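Local coordinates for ABC transporter, solute-binding protein (Staphylococcus aureus, PDB 6LKK), which binds glucose 6-phosphate and serves as the sugar-phosphate sensor of a two-component signalling system, although its family is otherwise linked to solute transport, at residues L96-V101 against L186-D191; T100-N105 against V205-G210; G210-V215 against P274-S279. All coordinates share one frame; numbering follows the deposited sequence.

Contact 1: residues L96-V101 against L186-D191. With G6P (6-O-phosphono-alpha-D-glucopyranose), chain B.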
loop_
_atom_site.group_PDB
_atom_site.type_symbol
_atom_site.label_atom_id
_atom_site.label_comp_id
_atom_site.label_asym_id
_atom_site.label_seq_id
_atom_site.Cartn_x
_atom_site.Cartn_y
_atom_site.Cartn_z
ATOM N N LEU A 96 -6.071 -3.121 -6.114
ATOM C CA LEU A 96 -5.294 -2.089 -6.787
ATOM C C LEU A 96 -3.831 -2.501 -6.813
ATOM O O LEU A 96 -3.380 -3.314 -6.003
ATOM C CB LEU A 96 -5.418 -0.724 -6.096
ATOM C CG LEU A 96 -6.701 0.096 -6.241
ATOM C CD1 LEU A 96 -6.542 1.392 -5.460
ATOM C CD2 LEU A 96 -7.038 0.391 -7.699
ATOM N N LEU A 97 -3.094 -1.920 -7.754
ATOM C CA LEU A 97 -1.645 -2.053 -7.817
ATOM C C LEU A 97 -1.024 -0.767 -7.293
ATOM O O LEU A 97 -1.350 0.322 -7.774
ATOM C CB LEU A 97 -1.178 -2.320 -9.248
ATOM C CG LEU A 97 -1.854 -3.499 -9.952
ATOM C CD1 LEU A 97 -1.373 -3.604 -11.385
ATOM C CD2 LEU A 97 -1.593 -4.793 -9.204
ATOM N N MET A 98 -0.141 -0.890 -6.305
ATOM C CA MET A 98 0.445 0.273 -5.640
ATOM C C MET A 98 1.960 0.153 -5.639
ATOM O O MET A 98 2.528 -0.582 -4.810
ATOM C CB MET A 98 -0.076 0.416 -4.217
ATOM C CG MET A 98 0.287 1.741 -3.567
ATOM S SD MET A 98 -0.582 3.131 -4.303
ATOM C CE MET A 98 -2.225 2.829 -3.667
ATOM N N PRO A 99 2.653 0.847 -6.535
ATOM C CA PRO A 99 4.114 0.895 -6.441
ATOM C C PRO A 99 4.552 1.565 -5.150
ATOM O O PRO A 99 3.986 2.577 -4.730
ATOM C CB PRO A 99 4.526 1.720 -7.668
ATOM C CG PRO A 99 3.370 1.640 -8.596
ATOM C CD PRO A 99 2.157 1.552 -7.729
ATOM N N THR A 100 5.558 0.980 -4.510
ATOM C CA THR A 100 6.289 1.694 -3.481
ATOM C C THR A 100 7.314 2.599 -4.151
ATOM O O THR A 100 7.786 2.319 -5.256
ATOM C CB THR A 100 6.968 0.721 -2.516
ATOM O OG1 THR A 100 7.889 -0.110 -3.231
ATOM C CG2 THR A 100 5.931 -0.154 -1.829
ATOM N N VAL A 101 7.626 3.718 -3.498
ATOM C CA VAL A 101 8.466 4.742 -4.103
ATOM C C VAL A 101 9.369 5.366 -3.052
ATOM O O VAL A 101 9.126 5.272 -1.847
ATOM C CB VAL A 101 7.638 5.856 -4.787
ATOM C CG1 VAL A 101 6.724 5.275 -5.858
ATOM C CG2 VAL A 101 6.831 6.641 -3.763
ATOM N N LEU A 186 10.825 6.729 2.390
ATOM C CA LEU A 186 10.263 5.550 1.742
ATOM C C LEU A 186 8.746 5.576 1.897
ATOM O O LEU A 186 8.229 5.501 3.016
ATOM C CB LEU A 186 10.852 4.274 2.340
ATOM C CG LEU A 186 12.375 4.135 2.277
ATOM C CD1 LEU A 186 12.772 2.724 2.669
ATOM C CD2 LEU A 186 12.924 4.477 0.900
ATOM N N SER A 187 8.041 5.673 0.775
ATOM C CA SER A 187 6.605 5.929 0.774
ATOM C C SER A 187 5.957 5.026 -0.271
ATOM O O SER A 187 6.500 3.986 -0.662
ATOM C CB SER A 187 6.344 7.424 0.526
ATOM O OG SER A 187 4.961 7.719 0.516
ATOM N N TYR A 188 4.762 5.406 -0.719
ATOM C CA TYR A 188 4.086 4.694 -1.791
ATOM C C TYR A 188 3.420 5.708 -2.709
ATOM O O TYR A 188 3.221 6.872 -2.353
ATOM C CB TYR A 188 3.070 3.671 -1.258
ATOM C CG TYR A 188 1.926 4.236 -0.445
ATOM C CD1 TYR A 188 2.069 4.492 0.912
ATOM C CD2 TYR A 188 0.691 4.485 -1.028
ATOM C CE1 TYR A 188 1.024 4.990 1.659
ATOM C CE2 TYR A 188 -0.363 4.986 -0.289
ATOM C CZ TYR A 188 -0.192 5.239 1.056
ATOM O OH TYR A 188 -1.236 5.739 1.800
ATOM N N GLU A 189 3.066 5.237 -3.904
ATOM C CA GLU A 189 2.778 6.133 -5.018
ATOM C C GLU A 189 1.645 7.106 -4.700
ATOM O O GLU A 189 1.760 8.310 -4.961
ATOM C CB GLU A 189 2.445 5.304 -6.256
ATOM C CG GLU A 189 2.380 6.100 -7.537
ATOM C CD GLU A 189 2.263 5.208 -8.747
ATOM O OE1 GLU A 189 1.205 4.561 -8.908
ATOM O OE2 GLU A 189 3.235 5.133 -9.529
ATOM N N GLN A 190 0.527 6.606 -4.168
ATOM C CA GLN A 190 -0.635 7.474 -3.968
ATOM C C GLN A 190 -0.373 8.528 -2.898
ATOM O O GLN A 190 -0.826 9.671 -3.023
ATOM C CB GLN A 190 -1.867 6.640 -3.603
ATOM C CG GLN A 190 -2.637 6.127 -4.798
ATOM C CD GLN A 190 -3.073 7.244 -5.721
ATOM O OE1 GLN A 190 -3.673 8.227 -5.282
ATOM N NE2 GLN A 190 -2.745 7.117 -7.001
ATOM N N ASP A 191 0.344 8.164 -1.836
ATOM C CA ASP A 191 0.654 9.130 -0.787
ATOM C C ASP A 191 1.593 10.213 -1.304
ATOM O O ASP A 191 1.410 11.400 -1.008
ATOM C CB ASP A 191 1.259 8.396 0.407
ATOM C CG ASP A 191 0.788 8.942 1.745
ATOM O OD1 ASP A 191 0.004 9.917 1.773
ATOM O OD2 ASP A 191 1.207 8.380 2.779
HETATM C C1 G6P B . 0.870 0.278 1.406
HETATM C C2 G6P B . -0.320 -0.238 0.560
HETATM C C3 G6P B . -1.573 0.542 0.711
HETATM C C4 G6P B . -1.743 1.010 2.087
HETATM C C5 G6P B . -0.660 2.036 2.403
HETATM C C6 G6P B . -0.711 2.425 3.846
HETATM O O1 G6P B . 1.995 0.447 0.597
HETATM O O2 G6P B . 0.039 -0.256 -0.833
HETATM O O3 G6P B . -2.726 -0.336 0.352
HETATM O O4 G6P B . -3.036 1.645 2.248
HETATM O O5 G6P B . 0.702 1.537 2.134
HETATM O O6 G6P B . -0.549 1.267 4.634
HETATM P P G6P B . 0.596 1.256 5.877
HETATM O O1P G6P B . 0.458 -0.060 6.622
HETATM O O2P G6P B . 0.339 2.433 6.839
HETATM O O3P G6P B . 1.958 1.363 5.296
#
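Met98 reaches across to Tyr188 and Gln190 while keeping its base against the bound sugar. Its CB sits beside O2 of the G6P molecule, and CG touches both that oxygen, at 3.4 Å, and CD2 of Tyr188, at 3.8 Å. With CG anti to the backbone N (chi1 -169°) and the chain bent twice beyond it, SD comes to the edge of the Tyr188 ring, 5.1 Å from its centroid, in a Met-aromatic contact. SD also accepts a weak hydrogen bond from Gln190 N, and CE ends 3.5 Å from CG of Gln190. The Tyr188 ring is sandwiched: Asp191 CB lies over one face and G6P O5 over the opposite one, both offset toward the rim. The ring thus forms a flat wall of the pocket.

Behind this wall the backbones pair antiparallel. Val101 N bonds Ser187 O at 3.1 Å, Ser187 N returns the bond to Val101 O at 2.9 Å, and Glu189 N, in the first turn of its helix, bonds Pro99 O at 2.9 Å. The Glu189 carboxylate lies against the Pro99 ring (Glu189 OE1 to Pro99 CD 3.4 Å), with OE1 salt-bridged to Lys253 and OE2 hydrogen-bonded to Tyr206 OH. Strand 92-105 pairs here with strand 184-188 and also with strand 213-221; helix 138-151 packs on Thr100 and Leu186 through His143, and helix 170-178 reaches Ser187 and Asp191 through Ile174.

Contact 2: residues T100-N105 against V205-G210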
loop_
_atom_site.group_PDB
_atom_site.type_symbol
_atom_site.label_atom_id
_atom_site.label_comp_id
_atom_site.label_asym_id
_atom_site.label_seq_id
_atom_site.Cartn_x
_atom_site.Cartn_y
_atom_site.Cartn_z
ATOM N N THR A 100 5.558 0.980 -4.510
ATOM C CA THR A 100 6.289 1.694 -3.481
ATOM C C THR A 100 7.314 2.599 -4.151
ATOM O O THR A 100 7.786 2.319 -5.256
ATOM C CB THR A 100 6.968 0.721 -2.516
ATOM O OG1 THR A 100 7.889 -0.110 -3.231
ATOM C CG2 THR A 100 5.931 -0.154 -1.829
ATOM N N VAL A 101 7.626 3.718 -3.498
ATOM C CA VAL A 101 8.466 4.742 -4.103
ATOM C C VAL A 101 9.369 5.366 -3.052
ATOM O O VAL A 101 9.126 5.272 -1.847
ATOM C CB VAL A 101 7.638 5.856 -4.787
ATOM C CG1 VAL A 101 6.724 5.275 -5.858
ATOM C CG2 VAL A 101 6.831 6.641 -3.763
ATOM N N ILE A 102 10.424 6.002 -3.535
ATOM C CA ILE A 102 11.201 6.952 -2.752
ATOM C C ILE A 102 10.652 8.340 -3.038
ATOM O O ILE A 102 10.388 8.688 -4.195
ATOM C CB ILE A 102 12.697 6.867 -3.103
ATOM C CG1 ILE A 102 13.260 5.496 -2.735
ATOM C CG2 ILE A 102 13.481 7.977 -2.398
ATOM C CD1 ILE A 102 14.633 5.229 -3.313
ATOM N N VAL A 103 10.466 9.136 -1.992
ATOM C CA VAL A 103 10.076 10.531 -2.142
ATOM C C VAL A 103 11.243 11.402 -1.707
ATOM O O VAL A 103 11.898 11.128 -0.695
ATOM C CB VAL A 103 8.798 10.868 -1.350
ATOM C CG1 VAL A 103 7.593 10.209 -2.015
ATOM C CG2 VAL A 103 8.926 10.442 0.106
ATOM N N VAL A 104 11.511 12.441 -2.491
ATOM C CA VAL A 104 12.641 13.334 -2.284
ATOM C C VAL A 104 12.110 14.754 -2.190
ATOM O O VAL A 104 11.228 15.145 -2.960
ATOM C CB VAL A 104 13.666 13.212 -3.432
ATOM C CG1 VAL A 104 14.833 14.170 -3.218
ATOM C CG2 VAL A 104 14.155 11.776 -3.556
ATOM N N ASN A 105 12.639 15.526 -1.245
ATOM C CA ASN A 105 12.291 16.939 -1.160
ATOM C C ASN A 105 13.149 17.692 -2.167
ATOM O O ASN A 105 14.377 17.741 -2.036
ATOM C CB ASN A 105 12.483 17.475 0.256
ATOM C CG ASN A 105 12.084 18.936 0.379
ATOM O OD1 ASN A 105 12.614 19.794 -0.327
ATOM N ND2 ASN A 105 11.123 19.220 1.250
ATOM N N VAL A 205 10.459 8.973 -6.960
ATOM C CA VAL A 205 11.560 8.192 -7.513
ATOM C C VAL A 205 11.192 6.718 -7.436
ATOM O O VAL A 205 10.885 6.199 -6.353
ATOM C CB VAL A 205 12.881 8.466 -6.776
ATOM C CG1 VAL A 205 13.978 7.517 -7.255
ATOM C CG2 VAL A 205 13.308 9.911 -6.979
ATOM N N TYR A 206 11.230 6.046 -8.582
ATOM C CA TYR A 206 11.052 4.607 -8.638
ATOM C C TYR A 206 12.430 3.964 -8.624
ATOM O O TYR A 206 13.153 4.057 -9.628
ATOM C CB TYR A 206 10.279 4.215 -9.895
ATOM C CG TYR A 206 8.910 4.861 -9.970
ATOM C CD1 TYR A 206 8.739 6.124 -10.528
ATOM C CD2 TYR A 206 7.789 4.214 -9.465
ATOM C CE1 TYR A 206 7.489 6.721 -10.585
ATOM C CE2 TYR A 206 6.537 4.805 -9.518
ATOM C CZ TYR A 206 6.393 6.055 -10.082
ATOM O OH TYR A 206 5.150 6.647 -10.145
ATOM N N PRO A 207 12.848 3.325 -7.529
ATOM C CA PRO A 207 14.262 2.938 -7.399
ATOM C C PRO A 207 14.731 2.046 -8.540
ATOM O O PRO A 207 14.105 1.032 -8.860
ATOM C CB PRO A 207 14.317 2.210 -6.048
ATOM C CG PRO A 207 12.903 2.001 -5.619
ATOM C CD PRO A 207 12.070 3.014 -6.321
ATOM N N ILE A 208 15.861 2.430 -9.144
ATOM C CA ILE A 208 16.372 1.713 -10.307
ATOM C C ILE A 208 16.781 0.285 -9.964
ATOM O O ILE A 208 16.786 -0.579 -10.847
ATOM C CB ILE A 208 17.551 2.477 -10.944
ATOM C CG1 ILE A 208 18.686 2.697 -9.938
ATOM C CG2 ILE A 208 17.073 3.815 -11.504
ATOM C CD1 ILE A 208 19.969 3.222 -10.566
ATOM N N GLU A 209 17.120 0.002 -8.703
ATOM C CA GLU A 209 17.526 -1.350 -8.332
ATOM C C GLU A 209 16.366 -2.334 -8.327
ATOM O O GLU A 209 16.603 -3.546 -8.296
ATOM C CB GLU A 209 18.179 -1.367 -6.950
ATOM C CG GLU A 209 19.401 -0.479 -6.812
ATOM C CD GLU A 209 19.058 0.934 -6.391
ATOM O OE1 GLU A 209 17.854 1.278 -6.368
ATOM O OE2 GLU A 209 19.993 1.701 -6.080
ATOM N N GLY A 210 15.131 -1.848 -8.350
ATOM C CA GLY A 210 13.983 -2.717 -8.225
ATOM C C GLY A 210 12.926 -2.096 -7.343
ATOM O O GLY A 210 13.155 -1.845 -6.156
#
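The Tyr206 ring is met by Val101, whose CG1 comes in obliquely, 3.7 Å from CE2 and only slightly farther from CD2. Tyr206 leaves its backbone heading away from the strand, but its CG stands beside the backbone N (chi1 -59°) and the ring swings back until the two side chains lie side by side, pointing the same way. The phenol oxygen is held by Glu189 and by the backbone N of Glu268, which fixes the far end of the ring. Pro207, whose ring is puckered rather than flat, is crossed at a slant by Ile102, with CD1 of the isoleucine 4.1 Å from CB of the proline.

Between these rings and the end of the strand, Ile102 and Val205 form an antiparallel hydrogen-bonded pair. Ile102 N donates to Val205 O at 2.9 Å, and Val205 N answers to Ile102 O at 2.8 Å. This is the end of a short strand, 202-205, laid along the long strand 92-105, in a mixed sheet belonging to the periplasmic binding protein fold. Ile102 and Val104 use one edge for Val205 and Ser203, whereas Val101 and Val103 bond strand 184-188.

On the face that carries Ile102, Val205 packs against both Ile102 and Val104: its CB is 4.0 Å from CB of Ile102, and its CG2 is 4.0 Å from CG2 of Val104. The pairing ends at Val205; beyond Tyr206, Pro207 to Gly210 make a type I turn, closed by Gly210 N to Pro207 O at 3.1 Å. Thr100 O, buried near Pro207 CD, has no hydrogen-bonding partner in the model, while the carboxylate of Glu209 accepts from the backbone N atoms of Tyr117 and Gln118.

Contact 3: residues G210-V215 against P274-S279. With G6P (6-O-phosphono-alpha-D-glucopyranose), chain B.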
loop_
_atom_site.group_PDB
_atom_site.type_symbol
_atom_site.label_atom_id
_atom_site.label_comp_id
_atom_site.label_asym_id
_atom_site.label_seq_id
_atom_site.Cartn_x
_atom_site.Cartn_y
_atom_site.Cartn_z
ATOM N N GLY A 210 15.131 -1.848 -8.350
ATOM C CA GLY A 210 13.983 -2.717 -8.225
ATOM C C GLY A 210 12.926 -2.096 -7.343
ATOM O O GLY A 210 13.155 -1.845 -6.156
ATOM N N THR A 211 11.760 -1.852 -7.928
ATOM C CA THR A 211 10.637 -1.228 -7.246
ATOM C C THR A 211 9.625 -2.297 -6.854
ATOM O O THR A 211 9.185 -3.081 -7.699
ATOM C CB THR A 211 9.990 -0.183 -8.158
ATOM O OG1 THR A 211 10.952 0.833 -8.471
ATOM C CG2 THR A 211 8.775 0.451 -7.501
ATOM N N MET A 212 9.267 -2.330 -5.573
ATOM C CA MET A 212 8.257 -3.269 -5.102
ATOM C C MET A 212 6.873 -2.822 -5.558
ATOM O O MET A 212 6.502 -1.655 -5.392
ATOM C CB MET A 212 8.305 -3.368 -3.577
ATOM C CG MET A 212 7.314 -4.348 -2.967
ATOM S SD MET A 212 7.550 -6.039 -3.535
ATOM C CE MET A 212 9.213 -6.331 -2.952
ATOM N N LEU A 213 6.103 -3.749 -6.130
ATOM C CA LEU A 213 4.723 -3.484 -6.530
ATOM C C LEU A 213 3.793 -4.179 -5.546
ATOM O O LEU A 213 3.731 -5.412 -5.501
ATOM C CB LEU A 213 4.453 -3.958 -7.956
ATOM C CG LEU A 213 3.054 -3.640 -8.496
ATOM C CD1 LEU A 213 2.855 -2.140 -8.647
ATOM C CD2 LEU A 213 2.811 -4.343 -9.819
ATOM N N ASN A 214 3.068 -3.388 -4.762
ATOM C CA ASN A 214 2.078 -3.938 -3.850
ATOM C C ASN A 214 0.810 -4.286 -4.616
ATOM O O ASN A 214 0.288 -3.466 -5.376
ATOM C CB ASN A 214 1.740 -2.941 -2.742
ATOM C CG ASN A 214 2.936 -2.561 -1.905
ATOM O OD1 ASN A 214 3.983 -3.206 -1.961
ATOM N ND2 ASN A 214 2.784 -1.509 -1.107
ATOM N N VAL A 215 0.307 -5.495 -4.405
ATOM C CA VAL A 215 -1.021 -5.873 -4.863
ATOM C C VAL A 215 -1.941 -5.706 -3.660
ATOM O O VAL A 215 -1.996 -6.567 -2.776
ATOM C CB VAL A 215 -1.054 -7.297 -5.424
ATOM C CG1 VAL A 215 -2.429 -7.606 -6.003
ATOM C CG2 VAL A 215 0.023 -7.475 -6.490
ATOM N N PRO A 274 11.028 -0.118 -13.050
ATOM C CA PRO A 274 11.822 -1.344 -12.916
ATOM C C PRO A 274 11.329 -2.204 -11.767
ATOM O O PRO A 274 11.801 -2.081 -10.632
ATOM C CB PRO A 274 13.241 -0.821 -12.672
ATOM C CG PRO A 274 13.048 0.492 -12.016
ATOM C CD PRO A 274 11.747 1.062 -12.537
ATOM N N LEU A 275 10.374 -3.079 -12.055
ATOM C CA LEU A 275 9.746 -3.879 -11.018
ATOM C C LEU A 275 10.665 -5.007 -10.579
ATOM O O LEU A 275 11.381 -5.598 -11.391
ATOM C CB LEU A 275 8.425 -4.454 -11.525
ATOM C CG LEU A 275 7.381 -3.420 -11.935
ATOM C CD1 LEU A 275 6.209 -4.094 -12.620
ATOM C CD2 LEU A 275 6.913 -2.640 -10.719
ATOM N N ILE A 276 10.647 -5.300 -9.284
ATOM C CA ILE A 276 11.306 -6.498 -8.779
ATOM C C ILE A 276 10.529 -7.683 -9.337
ATOM O O ILE A 276 9.332 -7.817 -9.045
ATOM C CB ILE A 276 11.342 -6.530 -7.244
ATOM C CG1 ILE A 276 12.056 -5.296 -6.698
ATOM C CG2 ILE A 276 12.046 -7.791 -6.757
ATOM C CD1 ILE A 276 11.771 -5.033 -5.249
ATOM N N PRO A 277 11.136 -8.549 -10.143
ATOM C CA PRO A 277 10.392 -9.704 -10.650
ATOM C C PRO A 277 10.072 -10.672 -9.524
ATOM O O PRO A 277 10.786 -10.754 -8.521
ATOM C CB PRO A 277 11.347 -10.322 -11.675
ATOM C CG PRO A 277 12.697 -9.969 -11.167
ATOM C CD PRO A 277 12.558 -8.605 -10.529
ATOM N N LYS A 278 8.969 -11.405 -9.694
ATOM C CA LYS A 278 8.556 -12.350 -8.664
ATOM C C LYS A 278 9.658 -13.352 -8.356
ATOM O O LYS A 278 9.771 -13.824 -7.218
ATOM C CB LYS A 278 7.282 -13.076 -9.099
ATOM C CG LYS A 278 6.733 -14.047 -8.066
ATOM C CD LYS A 278 6.450 -13.350 -6.741
ATOM C CE LYS A 278 5.789 -14.286 -5.749
ATOM N NZ LYS A 278 5.651 -13.663 -4.398
ATOM N N SER A 279 10.491 -13.675 -9.347
ATOM C CA SER A 279 11.554 -14.653 -9.156
ATOM C C SER A 279 12.591 -14.204 -8.132
ATOM O O SER A 279 13.302 -15.049 -7.579
ATOM C CB SER A 279 12.225 -14.949 -10.501
ATOM O OG SER A 279 12.238 -13.802 -11.336
HETATM C C1 G6P B . 0.870 0.278 1.406
HETATM C C2 G6P B . -0.320 -0.238 0.560
HETATM C C3 G6P B . -1.573 0.542 0.711
HETATM C C4 G6P B . -1.743 1.010 2.087
HETATM C C5 G6P B . -0.660 2.036 2.403
HETATM C C6 G6P B . -0.711 2.425 3.846
HETATM O O1 G6P B . 1.995 0.447 0.597
HETATM O O2 G6P B . 0.039 -0.256 -0.833
HETATM O O3 G6P B . -2.726 -0.336 0.352
HETATM O O4 G6P B . -3.036 1.645 2.248
HETATM O O5 G6P B . 0.702 1.537 2.134
HETATM O O6 G6P B . -0.549 1.267 4.634
HETATM P P G6P B . 0.596 1.256 5.877
HETATM O O1P G6P B . 0.458 -0.060 6.622
HETATM O O2P G6P B . 0.339 2.433 6.839
HETATM O O3P G6P B . 1.958 1.363 5.296
HETATM O O HOH W 1 7.462 -6.160 -7.363
#
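Pro274 O is approached by two groups of residues 210-211. Thr211 N donates to it at 2.7 Å, tilted 16° from the carbonyl plane, and Gly210 CA adds a C-H...O contact at 3.3 Å. The same threonine's carbonyl is met likewise: Ile276 N bonds Thr211 O at 3.1 Å from well above its plane, and Leu275 CA also approaches. These bonds make a single bridge between Thr211 and Leu275. A water then extends the link, accepting from Leu213 N and donating to Ile276 O.

Apolar side chains pack beside the bridge. Ile276 lays CG1 against Gly210, 3.4 Å from its C, where no side chain stands in the way, and its CD1 reaches 3.7 Å to CE of Met212, whose doubly bent chain brings the methyl back. Leu275 places CD2 3.9 Å from CB of Leu213. Beyond the bridge, Asn214 ND2 donates to G6P O2 at 3.0 Å in a nearly straight bond (170°), with OD1 held by Gln142. Since the polar links across the segments use only backbone atoms and one water, residues 274-276 are tied to the residues leading into this ligand-binding strand without drawing on the side chain that grips the sugar.

Overall arrangement
The contacts gather round strands 92-105 and 213-221, with segment 274-279 outside the sheet. Contacts 1 and 2 share Thr100 and Val101, their centres about 10 Å apart, and Tyr206 CE2 packs 4.1 Å from Pro99 CB. Contact 3 joins strand 92-105 through its backbone: Met98 N lies 2.8 Å from Asn214 O and Thr100 N 2.9 Å from Met212 O, both probable hydrogen bonds. Its centre is about 12 Å from those of the other two, and contacts 2 and 3 share Gly210. Contacts 1 and 3 both touch G6P, through Met98 and Tyr188 and through Asn214, whereas contact 2 has the Thr100 side chain about 5 Å from the sugar phosphate.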